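Local coordinates for cocosin 1 acidic chain (Cocos nucifera, PDB 5WPW), which serves as a seed storage protein, a nutrient reservoir built as a hexameric 11S globulin, and is a potential food allergen of coconut, at residues S19-T24 with G210-A215; T41-I46 with P133-T138; M298-W303 with T373-T378; A380-P385 with R402-R407. The protein carries 2 engineered substitutions. All coordinates share one frame; numbering follows the deposited sequence.

Interaction 1 of 4, residues S19-T24 with G210-A215; sequences SEAGVT and GEIVRA
E20 lays its extended side chain against the backbone of V213 and R214. CB lies 3.8 Å from the carbonyl O of I212, and with CG anti to the backbone N (chi1 -179°) the chain runs on beside R214. Its carboxylate carbon CD comes within 4.0 Å of R214 CB, and then OE1 takes the amide: R214 N donates to E20 OE1 at 2.8 Å, almost straight at 173°, arriving on the anti side of the carboxylate. A water donates both to this same OE1 and to R214 O, so the oxygen is gripped twice. Glutamate suits the place because it is long enough to receive an N-H beyond the backbone pairing. The next residue, A21, gives its N to I212 O (3.0 Å), the donor lying well above the carbonyl plane. Its small methyl lets the R214 guanidinium pass close by, A21 CB resting over one face, toward the rim. I212, a branched apolar residue in a buried spot, packs CG2 against A21 CB at 4.0 Å and sends CD1 on toward T24. E211 N makes a weak bond to S19 OG. I212 also touches R44 and I46 of strand 40-46 and L52 of strand 50-57; the turn at E20 and A21, between strands 15-19 and 22-26, sits against the short strand 212-214, whose V213 also packs on N391 of a neighbouring subunit.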
# COMPACT_ATOMS: atom_id res chain seq x y z
N SER A 19 -27.12 15.37 -33.10
CA SER A 19 -27.98 15.95 -32.08
C SER A 19 -28.27 17.40 -32.44
O SER A 19 -27.76 17.94 -33.42
CB SER A 19 -27.32 15.84 -30.70
OG SER A 19 -27.25 14.50 -30.24
N GLU A 20 -29.09 18.04 -31.60
CA GLU A 20 -29.51 19.42 -31.82
C GLU A 20 -28.32 20.38 -31.84
O GLU A 20 -28.24 21.25 -32.72
CB GLU A 20 -30.51 19.83 -30.74
CG GLU A 20 -31.07 21.23 -30.86
CD GLU A 20 -32.07 21.53 -29.77
OE1 GLU A 20 -31.67 21.65 -28.58
OE2 GLU A 20 -33.28 21.65 -30.08
N ALA A 21 -27.39 20.23 -30.89
CA ALA A 21 -26.29 21.17 -30.72
C ALA A 21 -24.92 20.50 -30.85
O ALA A 21 -23.94 20.97 -30.26
CB ALA A 21 -26.40 21.89 -29.38
N GLY A 22 -24.84 19.42 -31.62
CA GLY A 22 -23.57 18.77 -31.85
C GLY A 22 -23.78 17.41 -32.49
O GLY A 22 -24.90 17.04 -32.83
N VAL A 23 -22.65 16.70 -32.68
CA VAL A 23 -22.61 15.37 -33.27
C VAL A 23 -21.64 14.49 -32.49
O VAL A 23 -20.63 14.95 -31.94
CB VAL A 23 -22.19 15.37 -34.77
CG1 VAL A 23 -22.89 16.47 -35.54
CG2 VAL A 23 -20.69 15.47 -34.92
N THR A 24 -21.95 13.19 -32.47
CA THR A 24 -21.12 12.16 -31.83
C THR A 24 -20.72 11.13 -32.88
O THR A 24 -21.58 10.49 -33.48
CB THR A 24 -21.88 11.47 -30.69
OG1 THR A 24 -22.38 12.46 -29.78
CG2 THR A 24 -20.96 10.52 -29.94
N GLY A 210 -31.68 14.62 -28.82
CA GLY A 210 -30.47 13.82 -28.66
C GLY A 210 -29.73 14.18 -27.38
O GLY A 210 -30.29 14.82 -26.47
N GLU A 211 -28.46 13.78 -27.30
CA GLU A 211 -27.69 13.95 -26.06
C GLU A 211 -26.86 15.23 -26.02
O GLU A 211 -26.23 15.51 -24.99
CB GLU A 211 -26.79 12.73 -25.83
CG GLU A 211 -25.76 12.54 -26.90
CD GLU A 211 -24.59 11.68 -26.43
OE1 GLU A 211 -24.42 11.51 -25.20
OE2 GLU A 211 -23.84 11.19 -27.30
N ILE A 212 -26.84 16.02 -27.08
CA ILE A 212 -26.25 17.35 -27.06
C ILE A 212 -27.35 18.32 -27.46
O ILE A 212 -27.80 18.30 -28.62
CB ILE A 212 -25.04 17.47 -27.99
CG1 ILE A 212 -24.04 16.34 -27.71
CG2 ILE A 212 -24.42 18.84 -27.82
CD1 ILE A 212 -23.00 16.16 -28.82
N VAL A 213 -27.79 19.16 -26.53
CA VAL A 213 -28.97 20.02 -26.70
C VAL A 213 -28.56 21.48 -26.61
O VAL A 213 -27.54 21.83 -25.99
CB VAL A 213 -30.07 19.67 -25.67
CG1 VAL A 213 -30.29 18.18 -25.65
CG2 VAL A 213 -29.74 20.23 -24.26
N ARG A 214 -29.36 22.36 -27.22
CA ARG A 214 -29.05 23.78 -27.24
C ARG A 214 -29.63 24.47 -26.01
O ARG A 214 -30.81 24.29 -25.69
CB ARG A 214 -29.59 24.43 -28.53
CG ARG A 214 -29.07 25.85 -28.82
CD ARG A 214 -27.69 25.88 -29.54
NE ARG A 214 -27.67 25.16 -30.82
CZ ARG A 214 -26.69 25.23 -31.72
NH1 ARG A 214 -25.63 26.02 -31.51
NH2 ARG A 214 -26.77 24.52 -32.84
N ALA A 215 -28.80 25.22 -25.30
CA ALA A 215 -29.28 26.13 -24.26
C ALA A 215 -29.37 27.51 -24.90
O ALA A 215 -28.36 28.20 -25.05
CB ALA A 215 -28.35 26.14 -23.05
O HOH W 1 -32.87 22.74 -26.39

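Interaction 2 of 4, residues T41-I46 with P133-T138; sequences TIRRVI and PVVAIT
The carbonyl oxygen of I46 takes two hydrogen bonds, from V134 N (2.9 Å) and from N128 ND2, with P133 CA adding a C-H...O contact. I46 N completes this pair by donating to V134 O. The same doubled pattern recurs at R44 with A136 and at I42 with T138, where T138 N reaches I42 O at 2.8 Å and 170°. Between these hydrogen-bonded pairs lie R43 with I137 and V45 with V135, whose CA atoms are only 4.5 Å apart in each case. V45 and V135 lie alongside each other and touch through their methyls, CG2 to CG2 at 3.8 Å, while the other methyl of V45, CG1, stands anti to the backbone N (chi1 172°) and so reaches P133 CB at 3.9 Å. Beta-branched valines suit an extended backbone and give each neighbour a methyl to lean on. R43, on this same face, leans diagonally on V135, CG against CG1 (4.0 Å). On the opposite face I42 runs side by side with T138, CG1 against CB, and I46 lies beside V134. R44 shares that face with the small A136, but its guanidinium heads away to E211 and T24. Antiparallel pairing of this kind, flanked by strands 22-26 and 61-67, is that of the cupin jelly-roll beta-barrel, here the N-terminal domain of the bicupin.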
# COMPACT_ATOMS: atom_id res chain seq x y z
N THR A 41 -13.94 3.98 -28.57
CA THR A 41 -13.55 5.38 -28.77
C THR A 41 -14.72 6.13 -29.39
O THR A 41 -15.46 5.59 -30.21
CB THR A 41 -12.31 5.51 -29.68
OG1 THR A 41 -11.16 4.92 -29.04
CG2 THR A 41 -11.99 6.98 -29.95
N ILE A 42 -14.92 7.36 -28.94
CA ILE A 42 -15.93 8.23 -29.52
C ILE A 42 -15.34 9.62 -29.67
O ILE A 42 -14.49 10.05 -28.88
CB ILE A 42 -17.24 8.27 -28.70
CG1 ILE A 42 -17.09 9.14 -27.46
CG2 ILE A 42 -17.70 6.87 -28.31
CD1 ILE A 42 -18.29 9.05 -26.52
N ARG A 43 -15.77 10.31 -30.71
CA ARG A 43 -15.46 11.72 -30.91
C ARG A 43 -16.75 12.51 -30.85
O ARG A 43 -17.75 12.11 -31.46
CB ARG A 43 -14.75 11.97 -32.25
CG ARG A 43 -14.35 13.44 -32.44
CD ARG A 43 -14.09 13.78 -33.90
NE ARG A 43 -12.92 13.08 -34.40
CZ ARG A 43 -12.84 12.53 -35.61
NH1 ARG A 43 -13.87 12.61 -36.43
NH2 ARG A 43 -11.73 11.89 -35.98
N ARG A 44 -16.74 13.62 -30.13
CA ARG A 44 -17.90 14.50 -30.04
C ARG A 44 -17.54 15.91 -30.48
O ARG A 44 -16.46 16.43 -30.17
CB ARG A 44 -18.44 14.57 -28.62
CG ARG A 44 -19.62 13.73 -28.40
CD ARG A 44 -20.25 14.12 -27.11
NE ARG A 44 -19.95 13.16 -26.06
CZ ARG A 44 -20.61 12.03 -25.89
NH1 ARG A 44 -20.28 11.21 -24.91
NH2 ARG A 44 -21.61 11.72 -26.71
N VAL A 45 -18.48 16.55 -31.18
CA VAL A 45 -18.40 17.97 -31.47
C VAL A 45 -19.61 18.63 -30.82
O VAL A 45 -20.75 18.21 -31.06
CB VAL A 45 -18.37 18.26 -32.98
CG1 VAL A 45 -18.50 19.75 -33.22
CG2 VAL A 45 -17.09 17.77 -33.57
N ILE A 46 -19.36 19.64 -29.99
CA ILE A 46 -20.40 20.31 -29.22
C ILE A 46 -20.38 21.77 -29.65
O ILE A 46 -19.45 22.52 -29.32
CB ILE A 46 -20.18 20.18 -27.70
CG1 ILE A 46 -20.15 18.72 -27.27
CG2 ILE A 46 -21.25 20.93 -26.93
CD1 ILE A 46 -19.76 18.55 -25.81
N PRO A 133 -16.67 25.52 -31.64
CA PRO A 133 -17.13 24.20 -31.20
C PRO A 133 -16.06 23.50 -30.37
O PRO A 133 -14.86 23.69 -30.56
CB PRO A 133 -17.39 23.45 -32.52
CG PRO A 133 -17.37 24.53 -33.61
CD PRO A 133 -16.45 25.57 -33.10
N VAL A 134 -16.52 22.69 -29.42
CA VAL A 134 -15.64 21.79 -28.68
C VAL A 134 -15.55 20.49 -29.45
O VAL A 134 -16.56 19.98 -29.95
CB VAL A 134 -16.17 21.57 -27.25
CG1 VAL A 134 -15.45 20.38 -26.59
CG2 VAL A 134 -16.02 22.84 -26.41
N VAL A 135 -14.34 19.96 -29.59
CA VAL A 135 -14.14 18.64 -30.15
C VAL A 135 -13.43 17.81 -29.08
O VAL A 135 -12.32 18.16 -28.65
CB VAL A 135 -13.33 18.69 -31.46
CG1 VAL A 135 -13.25 17.31 -32.07
CG2 VAL A 135 -14.02 19.65 -32.46
N ALA A 136 -14.09 16.76 -28.63
CA ALA A 136 -13.57 15.88 -27.58
C ALA A 136 -13.33 14.50 -28.15
O ALA A 136 -14.18 13.96 -28.87
CB ALA A 136 -14.56 15.79 -26.41
N ILE A 137 -12.18 13.90 -27.84
CA ILE A 137 -11.94 12.51 -28.18
C ILE A 137 -11.87 11.72 -26.88
O ILE A 137 -11.09 12.06 -25.98
CB ILE A 137 -10.67 12.31 -29.02
CG1 ILE A 137 -10.35 10.83 -29.05
CG2 ILE A 137 -9.52 13.09 -28.45
CD1 ILE A 137 -9.36 10.43 -30.04
N THR A 138 -12.70 10.68 -26.78
CA THR A 138 -12.87 9.89 -25.57
C THR A 138 -12.49 8.44 -25.80
O THR A 138 -12.97 7.82 -26.76
CB THR A 138 -14.32 9.94 -25.11
OG1 THR A 138 -14.59 11.25 -24.62
CG2 THR A 138 -14.58 8.90 -24.04

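Interaction 3 of 4, residues M298-W303 with T373-T378; sequences MVSPHW and TIVGKT. Engineered in segment 373-378: I374 (natural residue Val).
T373 and I374 close on P301, whose carbonyl oxygen is the focus of the contact. I374 N donates to P301 O at 2.9 Å, with an N-H...O angle of 157°, and T373 CA sends a C-H toward the same oxygen. I374, engineered where the natural protein has valine, rests CD1 on P301 CB at 3.9 Å, and its CG1 meets the rim of W303, lying near the ring plane at CZ3. The indole and the isoleucine chain meet at about a right angle. W303 turns its NE1 to G121 O of a neighbouring subunit, so one ring serves both the domain and the interface. Proline suits P301 because its compact apolar ring offers CB to I374 and CD to V375 CG2 (4.0 Å). All this lies in the C-terminal cupin domain of the bicupin, where strand 298-304 of the jelly roll pairs with 371-373; H302 and T373 form an antiparallel non-hydrogen-bonded pair with CA atoms just 4.0 Å apart. T373, beta-branched as suits a strand, also sets CB 3.8 Å from P301 O and CG2 near S300 OG. Past T373 the chain leaves the strand, and a serine takes over the pairing: S300, its OG held anti to the backbone N (chi1 -173°), donates to V375 O at 2.7 Å. H302 curls back instead, ND1 reaching S300 O in its ring plane at 2.8 Å, which fixes the rotation of the imidazole.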
# COMPACT_ATOMS: atom_id res chain seq x y z
N MET A 298 11.60 12.63 -35.94
CA MET A 298 11.30 11.23 -35.69
C MET A 298 11.09 10.99 -34.21
O MET A 298 11.73 11.62 -33.36
CB MET A 298 12.45 10.35 -36.17
CG MET A 298 12.53 10.20 -37.66
SD MET A 298 13.28 8.63 -38.06
CE MET A 298 12.51 7.63 -36.77
N VAL A 299 10.17 10.08 -33.91
CA VAL A 299 10.15 9.40 -32.62
C VAL A 299 10.96 8.11 -32.78
O VAL A 299 10.67 7.29 -33.66
CB VAL A 299 8.72 9.11 -32.15
CG1 VAL A 299 8.75 8.54 -30.74
CG2 VAL A 299 7.90 10.38 -32.14
N SER A 300 11.96 7.95 -31.93
CA SER A 300 12.81 6.77 -31.90
C SER A 300 11.97 5.49 -31.95
O SER A 300 10.90 5.44 -31.32
CB SER A 300 13.67 6.80 -30.63
OG SER A 300 14.64 5.76 -30.59
N PRO A 301 12.40 4.47 -32.68
CA PRO A 301 11.73 3.16 -32.61
C PRO A 301 11.62 2.70 -31.17
O PRO A 301 12.55 2.81 -30.38
CB PRO A 301 12.65 2.24 -33.42
CG PRO A 301 13.38 3.15 -34.34
CD PRO A 301 13.54 4.46 -33.63
N HIS A 302 10.43 2.22 -30.81
CA HIS A 302 10.15 1.84 -29.43
C HIS A 302 9.05 0.80 -29.44
O HIS A 302 8.32 0.64 -30.43
CB HIS A 302 9.76 3.05 -28.56
CG HIS A 302 8.52 3.76 -29.04
ND1 HIS A 302 8.52 4.63 -30.11
CD2 HIS A 302 7.24 3.75 -28.57
CE1 HIS A 302 7.30 5.10 -30.30
NE2 HIS A 302 6.51 4.59 -29.38
N TRP A 303 8.93 0.09 -28.32
CA TRP A 303 7.72 -0.66 -28.06
C TRP A 303 7.10 -0.25 -26.72
O TRP A 303 7.80 0.21 -25.81
CB TRP A 303 7.99 -2.17 -28.11
CG TRP A 303 8.81 -2.73 -27.00
CD1 TRP A 303 8.35 -3.22 -25.79
CD2 TRP A 303 10.21 -2.93 -27.01
NE1 TRP A 303 9.41 -3.69 -25.05
CE2 TRP A 303 10.56 -3.53 -25.78
CE3 TRP A 303 11.22 -2.65 -27.95
CZ2 TRP A 303 11.89 -3.85 -25.46
CZ3 TRP A 303 12.52 -2.98 -27.63
CH2 TRP A 303 12.85 -3.57 -26.39
N THR A 373 12.74 2.26 -25.79
CA THR A 373 13.33 2.60 -27.08
C THR A 373 14.34 1.53 -27.52
O THR A 373 14.87 0.76 -26.71
CB THR A 373 14.02 3.96 -27.04
OG1 THR A 373 14.98 3.99 -25.97
CG2 THR A 373 13.02 5.08 -26.85
N ILE A 374 14.57 1.46 -28.83
CA ILE A 374 15.53 0.52 -29.41
C ILE A 374 16.90 1.15 -29.54
O ILE A 374 17.90 0.51 -29.21
CB ILE A 374 15.00 -0.00 -30.76
CG1 ILE A 374 13.66 -0.71 -30.55
CG2 ILE A 374 15.96 -1.00 -31.38
CD1 ILE A 374 13.07 -1.31 -31.81
N VAL A 375 16.96 2.40 -30.02
CA VAL A 375 18.16 3.21 -30.10
C VAL A 375 17.94 4.49 -29.31
O VAL A 375 16.81 4.96 -29.14
CB VAL A 375 18.54 3.55 -31.55
CG1 VAL A 375 19.31 2.39 -32.16
CG2 VAL A 375 17.30 3.87 -32.37
N GLY A 376 19.03 5.06 -28.82
CA GLY A 376 18.97 6.30 -28.07
C GLY A 376 19.50 6.14 -26.66
O GLY A 376 19.95 5.07 -26.26
N LYS A 377 19.42 7.24 -25.91
CA LYS A 377 20.14 7.31 -24.64
C LYS A 377 19.60 6.33 -23.60
O LYS A 377 20.36 5.86 -22.74
CB LYS A 377 20.13 8.74 -24.11
CG LYS A 377 18.83 9.22 -23.51
CD LYS A 377 19.11 10.22 -22.39
CE LYS A 377 19.72 11.50 -22.95
NZ LYS A 377 20.67 12.16 -22.00
N THR A 378 18.33 5.97 -23.68
CA THR A 378 17.73 5.09 -22.67
C THR A 378 17.30 3.75 -23.26
O THR A 378 16.31 3.16 -22.81
CB THR A 378 16.52 5.77 -22.02
OG1 THR A 378 15.55 6.10 -23.02
CG2 THR A 378 16.93 7.04 -21.30

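Interaction 4 of 4, residues A380-P385 with R402-R407; sequences ALRGMP and RVKLTR
K404 runs out from helix 397-405 across the turn that leads into helix 386-393; the two helices form the helical extension of the C-terminal cupin domain, as in other 11S globulins. The lysine is stretched along its whole length, CG anti to the backbone N (chi1 171°) and every later torsion extended. On the way its CG lies beside R382, CG to CG at 4.4 Å, and CE passes 3.5 Å from R382 O. K404 NZ then donates to M384 O at 2.6 Å, the donor tilted 24° from the carbonyl plane. E103 O of a neighbouring subunit takes a second bond from this ammonium group. K404 is a buried residue, so its ammonium benefits from two carbonyl partners; lysine suits the place by having both an apolar stem and several N-H groups. R382 leaves the loop in a different direction. Its CD passes K404 O at 4.1 Å, and a bend at chi3 then carries the guanidinium to E103 and E81 of that same neighbour, where it forms salt bridges. L381 and V403 make the apolar part of the contact, their side chains crossing obliquely, and L381 goes on to pack against L389 and Y393 of the first helix. L381 CD1 and V403 CG1 meet at 4.0 Å, and the type I turn from L381 to M384 is closed by M384 N donating to L381 O at 3.1 Å.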
# COMPACT_ATOMS: atom_id res chain seq x y z
N ALA A 380 17.30 -0.13 -25.42
CA ALA A 380 17.68 -1.52 -25.24
C ALA A 380 19.07 -1.79 -25.79
O ALA A 380 19.89 -2.47 -25.15
CB ALA A 380 16.65 -2.41 -25.94
N LEU A 381 19.36 -1.28 -26.99
CA LEU A 381 20.65 -1.57 -27.60
C LEU A 381 21.77 -0.88 -26.86
O LEU A 381 22.85 -1.45 -26.66
CB LEU A 381 20.63 -1.20 -29.08
CG LEU A 381 19.70 -2.13 -29.86
CD1 LEU A 381 19.89 -1.99 -31.36
CD2 LEU A 381 19.87 -3.58 -29.43
N ARG A 382 21.55 0.35 -26.40
CA ARG A 382 22.64 1.01 -25.70
C ARG A 382 23.00 0.30 -24.40
O ARG A 382 24.10 0.48 -23.89
CB ARG A 382 22.31 2.47 -25.39
CG ARG A 382 23.59 3.28 -25.20
CD ARG A 382 23.40 4.74 -25.40
NE ARG A 382 22.90 5.40 -24.20
CZ ARG A 382 23.65 5.73 -23.15
NH1 ARG A 382 23.10 6.33 -22.10
NH2 ARG A 382 24.96 5.48 -23.16
N GLY A 383 22.09 -0.52 -23.87
CA GLY A 383 22.37 -1.21 -22.63
C GLY A 383 23.08 -2.52 -22.78
O GLY A 383 23.45 -3.12 -21.77
N MET A 384 23.27 -2.98 -24.01
CA MET A 384 23.83 -4.29 -24.29
C MET A 384 25.32 -4.19 -24.60
O MET A 384 25.77 -3.21 -25.21
CB MET A 384 23.10 -4.93 -25.48
CG MET A 384 21.81 -5.65 -25.05
SD MET A 384 20.92 -6.23 -26.49
CE MET A 384 19.24 -6.07 -25.79
N PRO A 385 26.10 -5.18 -24.16
CA PRO A 385 27.54 -5.17 -24.47
C PRO A 385 27.79 -5.19 -25.97
O PRO A 385 27.09 -5.87 -26.73
CB PRO A 385 28.05 -6.45 -23.80
CG PRO A 385 27.02 -6.75 -22.71
CD PRO A 385 25.71 -6.30 -23.28
N ARG A 402 28.69 1.75 -34.06
CA ARG A 402 27.91 2.74 -34.80
C ARG A 402 26.42 2.56 -34.53
O ARG A 402 25.68 3.53 -34.37
CB ARG A 402 28.20 2.65 -36.29
CG ARG A 402 29.39 3.50 -36.72
CD ARG A 402 30.25 2.78 -37.74
NE ARG A 402 29.57 2.61 -39.02
CZ ARG A 402 29.85 1.63 -39.88
NH1 ARG A 402 30.80 0.74 -39.59
NH2 ARG A 402 29.18 1.54 -41.02
N VAL A 403 25.97 1.31 -34.48
CA VAL A 403 24.57 1.04 -34.15
C VAL A 403 24.25 1.54 -32.75
O VAL A 403 23.17 2.09 -32.49
CB VAL A 403 24.27 -0.46 -34.31
CG1 VAL A 403 23.05 -0.87 -33.50
CG2 VAL A 403 24.09 -0.82 -35.78
N LYS A 404 25.21 1.41 -31.83
CA LYS A 404 24.99 1.67 -30.42
C LYS A 404 25.18 3.14 -30.04
O LYS A 404 24.41 3.68 -29.23
CB LYS A 404 25.92 0.76 -29.60
CG LYS A 404 26.00 1.03 -28.14
CD LYS A 404 26.52 -0.24 -27.45
CE LYS A 404 26.85 0.03 -26.00
NZ LYS A 404 27.36 -1.22 -25.36
N LEU A 405 26.16 3.82 -30.63
CA LEU A 405 26.55 5.13 -30.14
C LEU A 405 26.17 6.29 -31.05
O LEU A 405 26.25 7.43 -30.61
CB LEU A 405 28.06 5.16 -29.87
CG LEU A 405 28.47 4.07 -28.87
CD1 LEU A 405 29.96 4.07 -28.61
CD2 LEU A 405 27.70 4.23 -27.56
N THR A 406 25.73 6.03 -32.29
CA THR A 406 25.45 7.14 -33.19
C THR A 406 24.35 8.03 -32.64
O THR A 406 24.45 9.26 -32.69
CB THR A 406 25.07 6.63 -34.58
OG1 THR A 406 26.17 5.92 -35.16
CG2 THR A 406 24.73 7.82 -35.47
N ARG A 407 23.28 7.43 -32.09
CA ARG A 407 22.20 8.16 -31.43
C ARG A 407 22.25 8.05 -29.92
O ARG A 407 21.28 8.44 -29.24
CB ARG A 407 20.85 7.65 -31.92
CG ARG A 407 20.59 7.87 -33.37
CD ARG A 407 20.04 9.24 -33.59
NE ARG A 407 19.09 9.20 -34.68
CZ ARG A 407 18.83 10.24 -35.45
NH1 ARG A 407 19.44 11.39 -35.24
NH2 ARG A 407 17.94 10.13 -36.43

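In the fold
From the N terminus, interaction 1 opens at 19-24 and closes a long loop only at 210-215, bringing strand 22-26 and strand 212-214 of the two N-terminal sheets together. Within that loop interaction 2 opens and closes, pairing 41-46 with 133-138; since strands 22-26 and 40-46 are sheet neighbours, the two contacts meet, their centres 12 Å apart. The chain then enters the second cupin domain. Interaction 3 joins 298-303 to 373-378, and interaction 4 follows in series, folding 402-407 back onto 380-385. These two also touch, T373 O lying 2.9 Å from A380 N, and both face a neighbouring subunit. The centres of interactions 1 and 4 are about 54 Å apart.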